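Local atomic coordinates of Pbp related beta-lactamase (Pyrococcus abyssi, PDB entry 2QMI), a protein that probably acts as a serine peptidase related to penicillin-binding proteins and beta-lactamases, assembling into a self-compartmentalizing octamer. Residues E7-E12 with A338-A343; M14-V19 with I362-E367; N293-K298 with L346-E351; P334-M339 with L354-R359. All coordinates share one frame; numbering follows the deposited sequence.

Contact 1 of 4, residues E7-E12 with A338-A343; sequences ESFIVE and AMYALA
The hydroxyl of Tyr340 is hydrogen-bonded to Glu351 OE2, and the ring behind that hydroxyl lies flat against the ring of Phe9. The two rings form a face-to-face stack: their planes differ by just 2° and their centroids are 3.8 Å apart. Overlap is nearly complete, with Phe9 CG 3.7 Å from Tyr340 CZ and Phe9 CD1 3.7 Å from Tyr340 CE1. The two side chains enter from different sides, however. The root of Phe9 sits at the hydroxyl end of the tyrosine, where Phe9 CB makes an off-centre CH-pi contact 4.2 Å from the centroid of the Tyr340 ring. At the other end, Tyr340 CB comes to 4.0 Å from Phe9 CE2.

Each side chain reaches straight out from its helix, CG being anti to the backbone N in both (chi1 166° for Phe9, -166° for Tyr340). The two rings thus bridge backbones that stay 8.9 Å apart between Phe9 CA and Tyr340 CA. The helices concerned are 3-16 and 334-345, the first helix of the beta-lactamase-like domain and its late partner, paired on the central antiparallel sheet as in serine beta-lactamases. Tyr332 also packs on Phe9, and Ile357 on Tyr340. On helix 3-16, Val11 instead meets Phe142 of a second subunit.

Chemically, this is an apolar join held by dispersion between two buried rings, and the bond to Glu351 satisfies the one polar group of the Tyr340 side chain.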
loop_
_atom_site.group_PDB
_atom_site.type_symbol
_atom_site.label_atom_id
_atom_site.label_comp_id
_atom_site.label_asym_id
_atom_site.label_seq_id
_atom_site.Cartn_x
_atom_site.Cartn_y
_atom_site.Cartn_z
ATOM N N GLU A 7 46.380 -4.657 2.315
ATOM C CA GLU A 7 45.534 -3.508 2.618
ATOM C C GLU A 7 44.524 -3.270 1.493
ATOM O O GLU A 7 43.346 -2.985 1.741
ATOM C CB GLU A 7 46.400 -2.263 2.833
ATOM C CG GLU A 7 47.564 -2.498 3.780
ATOM C CD GLU A 7 48.165 -1.214 4.330
ATOM O OE1 GLU A 7 48.320 -0.235 3.567
ATOM O OE2 GLU A 7 48.496 -1.186 5.533
ATOM N N SER A 8 44.995 -3.394 0.254
ATOM C CA SER A 8 44.142 -3.215 -0.914
ATOM C C SER A 8 42.959 -4.176 -0.791
ATOM O O SER A 8 41.796 -3.785 -0.911
ATOM C CB SER A 8 44.937 -3.527 -2.188
ATOM O OG SER A 8 44.291 -3.021 -3.341
ATOM N N PHE A 9 43.274 -5.439 -0.538
ATOM C CA PHE A 9 42.262 -6.476 -0.388
ATOM C C PHE A 9 41.249 -6.122 0.700
ATOM O O PHE A 9 40.034 -6.193 0.489
ATOM C CB PHE A 9 42.944 -7.805 -0.038
ATOM C CG PHE A 9 42.000 -8.867 0.456
ATOM C CD1 PHE A 9 41.135 -9.512 -0.420
ATOM C CD2 PHE A 9 41.988 -9.229 1.801
ATOM C CE1 PHE A 9 40.276 -10.506 0.037
ATOM C CE2 PHE A 9 41.137 -10.215 2.265
ATOM C CZ PHE A 9 40.280 -10.858 1.383
ATOM N N ILE A 10 41.767 -5.746 1.866
ATOM C CA ILE A 10 40.933 -5.398 3.010
ATOM C C ILE A 10 39.951 -4.261 2.748
ATOM O O ILE A 10 38.770 -4.376 3.074
ATOM C CB ILE A 10 41.816 -5.056 4.234
ATOM C CG1 ILE A 10 42.544 -6.327 4.697
ATOM C CG2 ILE A 10 40.972 -4.466 5.360
ATOM C CD1 ILE A 10 43.612 -6.088 5.752
ATOM N N VAL A 11 40.426 -3.175 2.147
ATOM C CA VAL A 11 39.565 -2.036 1.870
ATOM C C VAL A 11 38.489 -2.333 0.822
ATOM O O VAL A 11 37.401 -1.754 0.854
ATOM C CB VAL A 11 40.400 -0.822 1.423
ATOM C CG1 VAL A 11 39.483 0.331 1.019
ATOM C CG2 VAL A 11 41.314 -0.386 2.560
ATOM N N GLU A 12 38.796 -3.238 -0.103
ATOM C CA GLU A 12 37.853 -3.605 -1.146
ATOM C C GLU A 12 36.744 -4.490 -0.573
ATOM O O GLU A 12 35.582 -4.381 -0.979
ATOM C CB GLU A 12 38.580 -4.334 -2.287
ATOM C CG GLU A 12 39.727 -3.525 -2.906
ATOM C CD GLU A 12 40.350 -4.207 -4.115
ATOM O OE1 GLU A 12 40.793 -5.372 -3.994
ATOM O OE2 GLU A 12 40.401 -3.577 -5.194
ATOM N N ALA A 338 42.129 -13.314 7.872
ATOM C CA ALA A 338 43.257 -13.902 8.584
ATOM C C ALA A 338 44.041 -14.856 7.684
ATOM O O ALA A 338 45.269 -14.787 7.609
ATOM C CB ALA A 338 42.764 -14.640 9.823
ATOM N N MET A 339 43.328 -15.740 6.992
ATOM C CA MET A 339 43.970 -16.712 6.120
ATOM C C MET A 339 44.671 -16.074 4.915
ATOM O O MET A 339 45.687 -16.585 4.442
ATOM C CB MET A 339 42.944 -17.758 5.688
ATOM C CG MET A 339 42.290 -18.441 6.883
ATOM S SD MET A 339 41.021 -19.659 6.486
ATOM C CE MET A 339 41.179 -20.812 7.845
ATOM N N TYR A 340 44.146 -14.948 4.442
ATOM C CA TYR A 340 44.736 -14.227 3.319
ATOM C C TYR A 340 46.133 -13.747 3.746
ATOM O O TYR A 340 47.098 -13.845 2.988
ATOM C CB TYR A 340 43.863 -13.016 2.961
ATOM C CG TYR A 340 44.172 -12.368 1.625
ATOM C CD1 TYR A 340 43.454 -12.716 0.480
ATOM C CD2 TYR A 340 45.161 -11.389 1.510
ATOM C CE1 TYR A 340 43.706 -12.099 -0.752
ATOM C CE2 TYR A 340 45.424 -10.765 0.283
ATOM C CZ TYR A 340 44.687 -11.125 -0.838
ATOM O OH TYR A 340 44.901 -10.489 -2.034
ATOM N N ALA A 341 46.226 -13.222 4.964
ATOM C CA ALA A 341 47.494 -12.737 5.493
ATOM C C ALA A 341 48.442 -13.924 5.716
ATOM O O ALA A 341 49.606 -13.884 5.301
ATOM C CB ALA A 341 47.263 -11.981 6.802
ATOM N N LEU A 342 47.945 -14.978 6.361
ATOM C CA LEU A 342 48.761 -16.163 6.607
ATOM C C LEU A 342 49.359 -16.692 5.309
ATOM O O LEU A 342 50.540 -17.036 5.262
ATOM C CB LEU A 342 47.930 -17.253 7.286
ATOM C CG LEU A 342 47.532 -16.960 8.736
ATOM C CD1 LEU A 342 46.486 -17.948 9.202
ATOM C CD2 LEU A 342 48.764 -17.018 9.617
ATOM N N ALA A 343 48.550 -16.748 4.255
ATOM C CA ALA A 343 49.016 -17.222 2.955
ATOM C C ALA A 343 50.176 -16.370 2.440
ATOM O O ALA A 343 51.182 -16.900 1.955
ATOM C CB ALA A 343 47.879 -17.196 1.953
#

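Contact 2 of 4, residues M14-V19 with I362-E367; sequences MAERKV and ILKKVE
Glu16 and Lys364 join the end of helix 3-16 to the last part of helix 355-364 across the surface, and helix 3-16 finishes in a Schellman motif: Lys18, with positive phi, lets Val19 N bond back to Met14 O and closes the helix. Nothing else ties 14-19 to 362-367, whose nearest CA atoms, Glu16 CA and Lys364 CA, are 12.0 Å apart. The two long side chains span that gap from opposite directions, and both are exposed, so the salt bridge lies on the solvent side.

Tight packing is found behind it, where each segment turns to its own neighbours. Leu363 and Val366 lie against Ile413 and Val388 of the C-terminal barrel, while Ala15 packs on Trp130 of a second subunit. The bridge thus connects the beta-lactamase-like domain with the helix leading into the barrel. Lys364 NZ is shared, since Glu360 OE1 also pairs with it, and this probably helps to neutralise the nearby carboxylates.

Lys364 runs out extended and then bends at its last torsion (chi4 77°), turning its ammonium group to Glu16. NZ reaches Glu16 OE1 at 2.8 Å, standing 42° out of the carboxylate plane, whereas Glu16 OE2 is 3.6 Å from the same NZ.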
loop_
_atom_site.group_PDB
_atom_site.type_symbol
_atom_site.label_atom_id
_atom_site.label_comp_id
_atom_site.label_asym_id
_atom_site.label_seq_id
_atom_site.Cartn_x
_atom_site.Cartn_y
_atom_site.Cartn_z
ATOM N N MET A 14 35.691 -4.506 2.615
ATOM C CA MET A 14 34.871 -3.691 3.508
ATOM C C MET A 14 33.873 -2.859 2.708
ATOM O O MET A 14 32.713 -2.715 3.098
ATOM C CB MET A 14 35.761 -2.778 4.368
ATOM C CG MET A 14 36.616 -3.536 5.386
ATOM S SD MET A 14 37.734 -2.479 6.353
ATOM C CE MET A 14 36.619 -1.938 7.651
ATOM N N ALA A 15 34.324 -2.307 1.590
ATOM C CA ALA A 15 33.440 -1.517 0.740
ATOM C C ALA A 15 32.326 -2.416 0.192
ATOM O O ALA A 15 31.139 -2.138 0.351
ATOM C CB ALA A 15 34.229 -0.909 -0.407
ATOM N N GLU A 16 32.727 -3.511 -0.440
ATOM C CA GLU A 16 31.790 -4.456 -1.032
ATOM C C GLU A 16 30.773 -5.074 -0.077
ATOM O O GLU A 16 29.590 -5.167 -0.401
ATOM C CB GLU A 16 32.563 -5.581 -1.729
ATOM C CG GLU A 16 31.769 -6.872 -1.869
ATOM C CD GLU A 16 32.622 -8.035 -2.339
ATOM O OE1 GLU A 16 33.146 -7.948 -3.471
ATOM O OE2 GLU A 16 32.768 -9.029 -1.580
ATOM N N ARG A 17 31.225 -5.504 1.094
ATOM C CA ARG A 17 30.326 -6.153 2.048
ATOM C C ARG A 17 29.806 -5.191 3.113
ATOM O O ARG A 17 29.178 -5.608 4.097
ATOM C CB ARG A 17 31.055 -7.346 2.696
ATOM C CG ARG A 17 31.633 -8.355 1.686
ATOM C CD ARG A 17 30.534 -9.199 1.014
ATOM N NE ARG A 17 30.027 -10.235 1.914
ATOM C CZ ARG A 17 30.511 -11.474 1.975
ATOM N NH1 ARG A 17 29.997 -12.347 2.837
ATOM N NH2 ARG A 17 31.484 -11.852 1.146
ATOM N N LYS A 18 30.065 -3.903 2.900
ATOM C CA LYS A 18 29.659 -2.843 3.815
ATOM C C LYS A 18 30.044 -3.090 5.274
ATOM O O LYS A 18 29.178 -3.160 6.152
ATOM C CB LYS A 18 28.150 -2.592 3.720
ATOM C CG LYS A 18 27.739 -1.259 4.349
ATOM C CD LYS A 18 26.427 -0.711 3.787
ATOM C CE LYS A 18 26.240 0.748 4.209
ATOM N NZ LYS A 18 24.990 1.372 3.695
ATOM N N VAL A 19 31.344 -3.219 5.532
ATOM C CA VAL A 19 31.833 -3.436 6.892
ATOM C C VAL A 19 32.310 -2.085 7.439
ATOM O O VAL A 19 33.060 -1.374 6.777
ATOM C CB VAL A 19 33.010 -4.448 6.926
ATOM C CG1 VAL A 19 33.409 -4.732 8.368
ATOM C CG2 VAL A 19 32.613 -5.744 6.215
ATOM N N ILE A 362 34.966 -15.697 -9.312
ATOM C CA ILE A 362 34.482 -16.367 -10.521
ATOM C C ILE A 362 32.953 -16.374 -10.591
ATOM O O ILE A 362 32.377 -16.116 -11.643
ATOM C CB ILE A 362 35.000 -17.829 -10.608
ATOM C CG1 ILE A 362 36.536 -17.849 -10.574
ATOM C CG2 ILE A 362 34.503 -18.485 -11.887
ATOM C CD1 ILE A 362 37.182 -16.870 -11.533
ATOM N N LEU A 363 32.296 -16.664 -9.470
ATOM C CA LEU A 363 30.836 -16.688 -9.429
ATOM C C LEU A 363 30.219 -15.318 -9.698
ATOM O O LEU A 363 29.135 -15.229 -10.282
ATOM C CB LEU A 363 30.350 -17.193 -8.076
ATOM C CG LEU A 363 30.604 -18.675 -7.795
ATOM C CD1 LEU A 363 30.337 -18.970 -6.316
ATOM C CD2 LEU A 363 29.716 -19.534 -8.704
ATOM N N LYS A 364 30.892 -14.252 -9.264
ATOM C CA LYS A 364 30.364 -12.905 -9.486
ATOM C C LYS A 364 30.178 -12.632 -10.970
ATOM O O LYS A 364 29.320 -11.846 -11.357
ATOM C CB LYS A 364 31.292 -11.829 -8.914
ATOM C CG LYS A 364 31.126 -11.531 -7.430
ATOM C CD LYS A 364 31.509 -10.064 -7.137
ATOM C CE LYS A 364 31.574 -9.749 -5.641
ATOM N NZ LYS A 364 32.818 -10.274 -5.003
ATOM N N LYS A 365 30.993 -13.281 -11.794
ATOM C CA LYS A 365 30.928 -13.101 -13.241
ATOM C C LYS A 365 29.655 -13.667 -13.878
ATOM O O LYS A 365 29.234 -13.233 -14.951
ATOM C CB LYS A 365 32.131 -13.774 -13.906
ATOM C CG LYS A 365 33.508 -13.329 -13.423
ATOM C CD LYS A 365 34.575 -14.035 -14.265
ATOM C CE LYS A 365 36.005 -13.695 -13.844
ATOM N NZ LYS A 365 36.982 -14.481 -14.672
ATOM N N VAL A 366 29.052 -14.639 -13.210
ATOM C CA VAL A 366 27.869 -15.312 -13.716
ATOM C C VAL A 366 26.537 -14.620 -13.432
ATOM O O VAL A 366 25.512 -14.977 -14.019
ATOM C CB VAL A 366 27.869 -16.781 -13.190
ATOM C CG1 VAL A 366 26.468 -17.297 -12.998
ATOM C CG2 VAL A 366 28.624 -17.663 -14.170
ATOM N N GLU A 367 26.547 -13.625 -12.547
ATOM C CA GLU A 367 25.322 -12.897 -12.223
ATOM C C GLU A 367 24.993 -11.908 -13.332
ATOM O O GLU A 367 25.895 -11.368 -13.983
ATOM C CB GLU A 367 25.466 -12.136 -10.900
ATOM C CG GLU A 367 25.780 -13.014 -9.689
ATOM C CD GLU A 367 25.910 -12.202 -8.408
ATOM O OE1 GLU A 367 26.652 -11.194 -8.429
ATOM O OE2 GLU A 367 25.275 -12.570 -7.389
#

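Contact 3 of 4, residues N293-K298 with L346-E351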
loop_
_atom_site.group_PDB
_atom_site.type_symbol
_atom_site.label_atom_id
_atom_site.label_comp_id
_atom_site.label_asym_id
_atom_site.label_seq_id
_atom_site.Cartn_x
_atom_site.Cartn_y
_atom_site.Cartn_z
ATOM N N ASN A 293 45.664 -29.701 6.829
ATOM C CA ASN A 293 46.030 -29.497 5.428
ATOM C C ASN A 293 45.837 -28.055 4.952
ATOM O O ASN A 293 45.167 -27.812 3.949
ATOM C CB ASN A 293 45.199 -30.436 4.552
ATOM C CG ASN A 293 45.362 -31.890 4.947
ATOM O OD1 ASN A 293 44.386 -32.644 5.030
ATOM N ND2 ASN A 293 46.607 -32.299 5.187
ATOM N N PHE A 294 46.429 -27.104 5.664
ATOM C CA PHE A 294 46.303 -25.694 5.298
ATOM C C PHE A 294 47.524 -25.206 4.525
ATOM O O PHE A 294 48.473 -24.690 5.122
ATOM C CB PHE A 294 46.131 -24.830 6.549
ATOM C CG PHE A 294 46.017 -23.359 6.257
ATOM C CD1 PHE A 294 44.866 -22.838 5.676
ATOM C CD2 PHE A 294 47.070 -22.497 6.546
ATOM C CE1 PHE A 294 44.763 -21.480 5.385
ATOM C CE2 PHE A 294 46.979 -21.136 6.257
ATOM C CZ PHE A 294 45.819 -20.629 5.676
ATOM N N LEU A 295 47.500 -25.360 3.203
ATOM C CA LEU A 295 48.616 -24.928 2.369
ATOM C C LEU A 295 49.907 -25.592 2.824
ATOM O O LEU A 295 50.933 -24.933 2.986
ATOM C CB LEU A 295 48.765 -23.398 2.421
ATOM C CG LEU A 295 47.687 -22.570 1.705
ATOM C CD1 LEU A 295 46.332 -22.861 2.320
ATOM C CD2 LEU A 295 48.006 -21.077 1.805
ATOM N N GLY A 296 49.843 -26.904 3.033
ATOM C CA GLY A 296 51.011 -27.652 3.467
ATOM C C GLY A 296 51.461 -27.386 4.894
ATOM O O GLY A 296 52.583 -27.732 5.258
ATOM N N GLU A 297 50.601 -26.771 5.705
ATOM C CA GLU A 297 50.936 -26.480 7.097
ATOM C C GLU A 297 49.821 -26.921 8.048
ATOM O O GLU A 297 48.687 -27.189 7.622
ATOM C CB GLU A 297 51.154 -24.980 7.283
ATOM C CG GLU A 297 52.197 -24.352 6.379
ATOM C CD GLU A 297 53.595 -24.887 6.630
ATOM O OE1 GLU A 297 53.905 -25.276 7.782
ATOM O OE2 GLU A 297 54.393 -24.903 5.671
ATOM N N LYS A 298 50.146 -27.005 9.336
ATOM C CA LYS A 298 49.147 -27.359 10.343
ATOM C C LYS A 298 48.685 -26.043 10.966
ATOM O O LYS A 298 49.467 -25.353 11.624
ATOM C CB LYS A 298 49.737 -28.252 11.439
ATOM C CG LYS A 298 48.672 -28.776 12.405
ATOM C CD LYS A 298 49.263 -29.338 13.692
ATOM C CE LYS A 298 48.158 -29.882 14.594
ATOM N NZ LYS A 298 48.669 -30.346 15.919
ATOM N N LEU A 346 53.258 -17.084 4.210
ATOM C CA LEU A 346 53.746 -18.406 3.838
ATOM C C LEU A 346 54.249 -18.408 2.392
ATOM O O LEU A 346 54.552 -19.468 1.826
ATOM C CB LEU A 346 52.630 -19.447 3.984
ATOM C CG LEU A 346 52.236 -19.902 5.393
ATOM C CD1 LEU A 346 50.943 -20.712 5.325
ATOM C CD2 LEU A 346 53.349 -20.741 6.001
ATOM N N GLY A 347 54.312 -17.222 1.792
ATOM C CA GLY A 347 54.787 -17.108 0.426
ATOM C C GLY A 347 53.882 -17.696 -0.643
ATOM O O GLY A 347 54.343 -18.001 -1.745
ATOM N N LYS A 348 52.599 -17.860 -0.335
ATOM C CA LYS A 348 51.654 -18.404 -1.311
ATOM C C LYS A 348 50.657 -17.351 -1.785
ATOM O O LYS A 348 50.315 -16.437 -1.036
ATOM C CB LYS A 348 50.884 -19.582 -0.713
ATOM C CG LYS A 348 51.757 -20.778 -0.395
ATOM C CD LYS A 348 50.939 -22.048 -0.379
ATOM C CE LYS A 348 51.844 -23.263 -0.533
ATOM N NZ LYS A 348 52.925 -23.186 0.472
ATOM N N ASN A 349 50.195 -17.486 -3.026
ATOM C CA ASN A 349 49.223 -16.549 -3.586
ATOM C C ASN A 349 47.817 -16.923 -3.094
ATOM O O ASN A 349 47.263 -17.961 -3.476
ATOM C CB ASN A 349 49.248 -16.589 -5.117
ATOM C CG ASN A 349 48.359 -15.523 -5.737
ATOM O OD1 ASN A 349 47.350 -15.117 -5.143
ATOM N ND2 ASN A 349 48.716 -15.070 -6.940
ATOM N N PRO A 350 47.216 -16.067 -2.255
ATOM C CA PRO A 350 45.877 -16.332 -1.721
ATOM C C PRO A 350 44.818 -16.351 -2.811
ATOM O O PRO A 350 43.878 -17.147 -2.769
ATOM C CB PRO A 350 45.674 -15.186 -0.738
ATOM C CG PRO A 350 46.365 -14.049 -1.431
ATOM C CD PRO A 350 47.652 -14.698 -1.916
ATOM N N GLU A 351 44.980 -15.468 -3.788
ATOM C CA GLU A 351 44.047 -15.360 -4.901
ATOM C C GLU A 351 43.884 -16.675 -5.670
ATOM O O GLU A 351 42.958 -16.818 -6.471
ATOM C CB GLU A 351 44.514 -14.257 -5.864
ATOM C CG GLU A 351 44.675 -12.862 -5.238
ATOM C CD GLU A 351 43.341 -12.192 -4.934
ATOM O OE1 GLU A 351 42.418 -12.289 -5.776
ATOM O OE2 GLU A 351 43.211 -11.551 -3.865
#
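Leu346 pushes its two methyl groups against the base of a tight turn, where both lie against Glu297 CG. Leu346 CD2 is 3.8 Å from that carbon, Glu297 CG, the two side chains sliding past each other in opposite directions. Leu346 CD1 also reaches the Phe294 ring obliquely, 4.1 Å from CE2 of that residue. In Glu297, chi1 (-56°) puts CG, anti to the carbonyl carbon, against the leucine, and a bend at chi2 turns the carboxylate off from there. Ile316 of the neighbouring strand touches Leu346, Glu297 and Phe294 alike and gives the three a common floor.

Leu295, at the tip of the turn, is matched with Lys348. The methylenes of the lysine run antiparallel to the leucine, and Lys348 CD rests 3.8 Å from both Leu295 CB and Leu295 CD2. The turn is a two-residue beta-hairpin of type I': Leu295 and Gly296 both have positive phi, and Phe294 and Glu297 bond to each other through N and O in both directions. Facing it, helix 334-345 ends in a Schellman motif with Gly347 as its C-prime residue. Asn349 then caps the next helix, its OD1 accepting a weak bond from Glu351 N.

Leu295 also folds back over its neighbour: its CD1 lies 3.6 Å above the Phe294 ring plane, toward the rim. Ala343 of helix 334-345 packs on the same leucine. At the far end Lys348 bends at chi4 (52°), which brings NZ to 3.7 Å from Leu295 O, too far for a hydrogen bond, while Glu297 OE2 stays 5.7 Å from Lys348 NZ.

Contact 4 of 4, residues P334-M339 with L354-R359; sequences PSYIAM and LPFIYR
The rings of Tyr336 and Phe356 lie almost parallel, 5° between their planes, in an offset stack with centroids 3.9 Å apart. The closest atoms are Tyr336 CG and Phe356 CD2, at 3.5 Å. The displacement carries the root of the phenylalanine over the tyrosine as well: Phe356 CB sits above the Tyr336 face near CZ and CE2, a CH-pi contact 3.9 Å from the ring centroid. This pose depends on an unusual first torsion. Phe356 CG is wedged between its own backbone N and carbonyl carbon (chi1 44°), and the ring is thereby turned back against helix 334-345.

Leu354 CB lies over the opposite face of Phe356, 3.9 Å above the ring plane and toward the rim, so the ring has Tyr336 on one side and Leu354 on the other. Met339 comes in at roughly a right angle. Its CB lies in the ring plane at the edge of Phe356, and its SD makes an oblique Met-aromatic contact, 3.6 Å from Phe356 CZ. The leucine reaches the same helix through a methyl group, Leu354 CD1 standing 3.8 Å from Met339 O.

Beyond the pair, Phe279 covers both Met339 and Leu354. Asn420 of a fourth subunit packs on Phe356, so the stack borders an interface of the octamer.

An offset aromatic stack with a Met-aromatic contact thus packs helix 334-345, the late helix on the sheet of a penicillin-binding-protein-like domain, against helix 355-364, which leads on into the eight-stranded antiparallel barrel of the octamerisation domain.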
loop_
_atom_site.group_PDB
_atom_site.type_symbol
_atom_site.label_atom_id
_atom_site.label_comp_id
_atom_site.label_asym_id
_atom_site.label_seq_id
_atom_site.Cartn_x
_atom_site.Cartn_y
_atom_site.Cartn_z
ATOM N N PRO A 334 36.077 -12.768 9.270
ATOM C CA PRO A 334 37.429 -12.411 9.715
ATOM C C PRO A 334 38.431 -13.523 9.393
ATOM O O PRO A 334 39.595 -13.253 9.087
ATOM C CB PRO A 334 37.255 -12.215 11.221
ATOM C CG PRO A 334 35.839 -11.731 11.331
ATOM C CD PRO A 334 35.112 -12.646 10.375
ATOM N N SER A 335 37.976 -14.773 9.467
ATOM C CA SER A 335 38.843 -15.910 9.185
ATOM C C SER A 335 39.427 -15.811 7.777
ATOM O O SER A 335 40.602 -16.104 7.566
ATOM C CB SER A 335 38.073 -17.223 9.338
ATOM O OG SER A 335 37.102 -17.360 8.318
ATOM N N TYR A 336 38.602 -15.388 6.821
ATOM C CA TYR A 336 39.034 -15.233 5.433
ATOM C C TYR A 336 40.165 -14.214 5.344
ATOM O O TYR A 336 41.161 -14.428 4.644
ATOM C CB TYR A 336 37.851 -14.799 4.562
ATOM C CG TYR A 336 36.813 -15.886 4.352
ATOM C CD1 TYR A 336 36.909 -17.104 5.020
ATOM C CD2 TYR A 336 35.737 -15.693 3.487
ATOM C CE1 TYR A 336 35.965 -18.101 4.832
ATOM C CE2 TYR A 336 34.781 -16.689 3.290
ATOM C CZ TYR A 336 34.906 -17.887 3.966
ATOM O OH TYR A 336 33.987 -18.885 3.770
ATOM N N ILE A 337 40.011 -13.104 6.060
ATOM C CA ILE A 337 41.038 -12.071 6.086
ATOM C C ILE A 337 42.305 -12.639 6.742
ATOM O O ILE A 337 43.414 -12.480 6.230
ATOM C CB ILE A 337 40.551 -10.839 6.874
ATOM C CG1 ILE A 337 39.356 -10.213 6.145
ATOM C CG2 ILE A 337 41.688 -9.838 7.044
ATOM C CD1 ILE A 337 38.811 -8.961 6.789
ATOM N N ALA A 338 42.129 -13.314 7.872
ATOM C CA ALA A 338 43.257 -13.902 8.584
ATOM C C ALA A 338 44.041 -14.856 7.684
ATOM O O ALA A 338 45.269 -14.787 7.609
ATOM C CB ALA A 338 42.764 -14.640 9.823
ATOM N N MET A 339 43.328 -15.740 6.992
ATOM C CA MET A 339 43.970 -16.712 6.120
ATOM C C MET A 339 44.671 -16.074 4.915
ATOM O O MET A 339 45.687 -16.585 4.442
ATOM C CB MET A 339 42.944 -17.758 5.688
ATOM C CG MET A 339 42.290 -18.441 6.883
ATOM S SD MET A 339 41.021 -19.659 6.486
ATOM C CE MET A 339 41.179 -20.812 7.845
ATOM N N LEU A 354 43.364 -20.114 -1.864
ATOM C CA LEU A 354 42.235 -20.105 -0.935
ATOM C C LEU A 354 40.920 -20.196 -1.703
ATOM O O LEU A 354 40.490 -19.235 -2.336
ATOM C CB LEU A 354 42.253 -18.833 -0.085
ATOM C CG LEU A 354 43.475 -18.628 0.815
ATOM C CD1 LEU A 354 43.364 -17.274 1.491
ATOM C CD2 LEU A 354 43.573 -19.761 1.853
ATOM N N PRO A 355 40.258 -21.360 -1.641
ATOM C CA PRO A 355 38.987 -21.598 -2.335
ATOM C C PRO A 355 37.921 -20.519 -2.180
ATOM O O PRO A 355 37.328 -20.095 -3.172
ATOM C CB PRO A 355 38.543 -22.965 -1.802
ATOM C CG PRO A 355 39.262 -23.088 -0.483
ATOM C CD PRO A 355 40.608 -22.501 -0.778
ATOM N N PHE A 356 37.689 -20.057 -0.955
ATOM C CA PHE A 356 36.676 -19.036 -0.739
ATOM C C PHE A 356 36.969 -17.724 -1.451
ATOM O O PHE A 356 36.087 -16.871 -1.567
ATOM C CB PHE A 356 36.442 -18.772 0.762
ATOM C CG PHE A 356 37.707 -18.672 1.590
ATOM C CD1 PHE A 356 38.157 -19.760 2.328
ATOM C CD2 PHE A 356 38.417 -17.475 1.665
ATOM C CE1 PHE A 356 39.292 -19.658 3.133
ATOM C CE2 PHE A 356 39.556 -17.362 2.469
ATOM C CZ PHE A 356 39.991 -18.452 3.201
ATOM N N ILE A 357 38.191 -17.559 -1.948
ATOM C CA ILE A 357 38.538 -16.323 -2.642
ATOM C C ILE A 357 38.332 -16.345 -4.160
ATOM O O ILE A 357 37.740 -15.418 -4.704
ATOM C CB ILE A 357 39.986 -15.895 -2.318
ATOM C CG1 ILE A 357 40.119 -15.681 -0.807
ATOM C CG2 ILE A 357 40.329 -14.600 -3.043
ATOM C CD1 ILE A 357 41.489 -15.250 -0.356
ATOM N N TYR A 358 38.810 -17.376 -4.856
ATOM C CA TYR A 358 38.606 -17.413 -6.306
ATOM C C TYR A 358 37.181 -17.807 -6.685
ATOM O O TYR A 358 36.659 -17.388 -7.725
ATOM C CB TYR A 358 39.606 -18.344 -7.006
ATOM C CG TYR A 358 39.753 -19.743 -6.442
ATOM C CD1 TYR A 358 40.626 -19.999 -5.387
ATOM C CD2 TYR A 358 39.071 -20.823 -7.013
ATOM C CE1 TYR A 358 40.831 -21.299 -4.914
ATOM C CE2 TYR A 358 39.262 -22.128 -6.546
ATOM C CZ TYR A 358 40.148 -22.358 -5.497
ATOM O OH TYR A 358 40.360 -23.637 -5.032
ATOM N N ARG A 359 36.546 -18.608 -5.835
ATOM C CA ARG A 359 35.177 -19.035 -6.086
ATOM C C ARG A 359 34.227 -17.834 -6.053
ATOM O O ARG A 359 33.315 -17.737 -6.873
ATOM C CB ARG A 359 34.767 -20.087 -5.047
ATOM C CG ARG A 359 33.307 -20.533 -5.105
ATOM C CD ARG A 359 33.137 -21.920 -4.465
ATOM N NE ARG A 359 33.641 -21.984 -3.091
ATOM C CZ ARG A 359 32.998 -21.499 -2.033
ATOM N NH1 ARG A 359 31.817 -20.912 -2.190
ATOM N NH2 ARG A 359 33.531 -21.604 -0.818
#

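How the contacts relate
Contacts 1 and 4 lie closest, about 8 Å between centres, and share Ala338 and Met339 on helix 334-345. The centre of contact 3 is about 14 Å from that of contact 1 and about 11 Å from that of contact 4, where the chain turns through helix 350-353 into helix 355-364. Contact 2 is farther along, its centre about 13 Å from contact 4's and about 23 Å from contact 3's. Along the chain, contacts 1 and 2, both using helix 3-16, cross; contact 3 crosses 1 and 4; contacts 3 and 4 are nested within contact 2. Contacts 2 and 4 join the beta-lactamase-like domain to the helix leading into the barrel; contacts 1 and 3 lie within that domain.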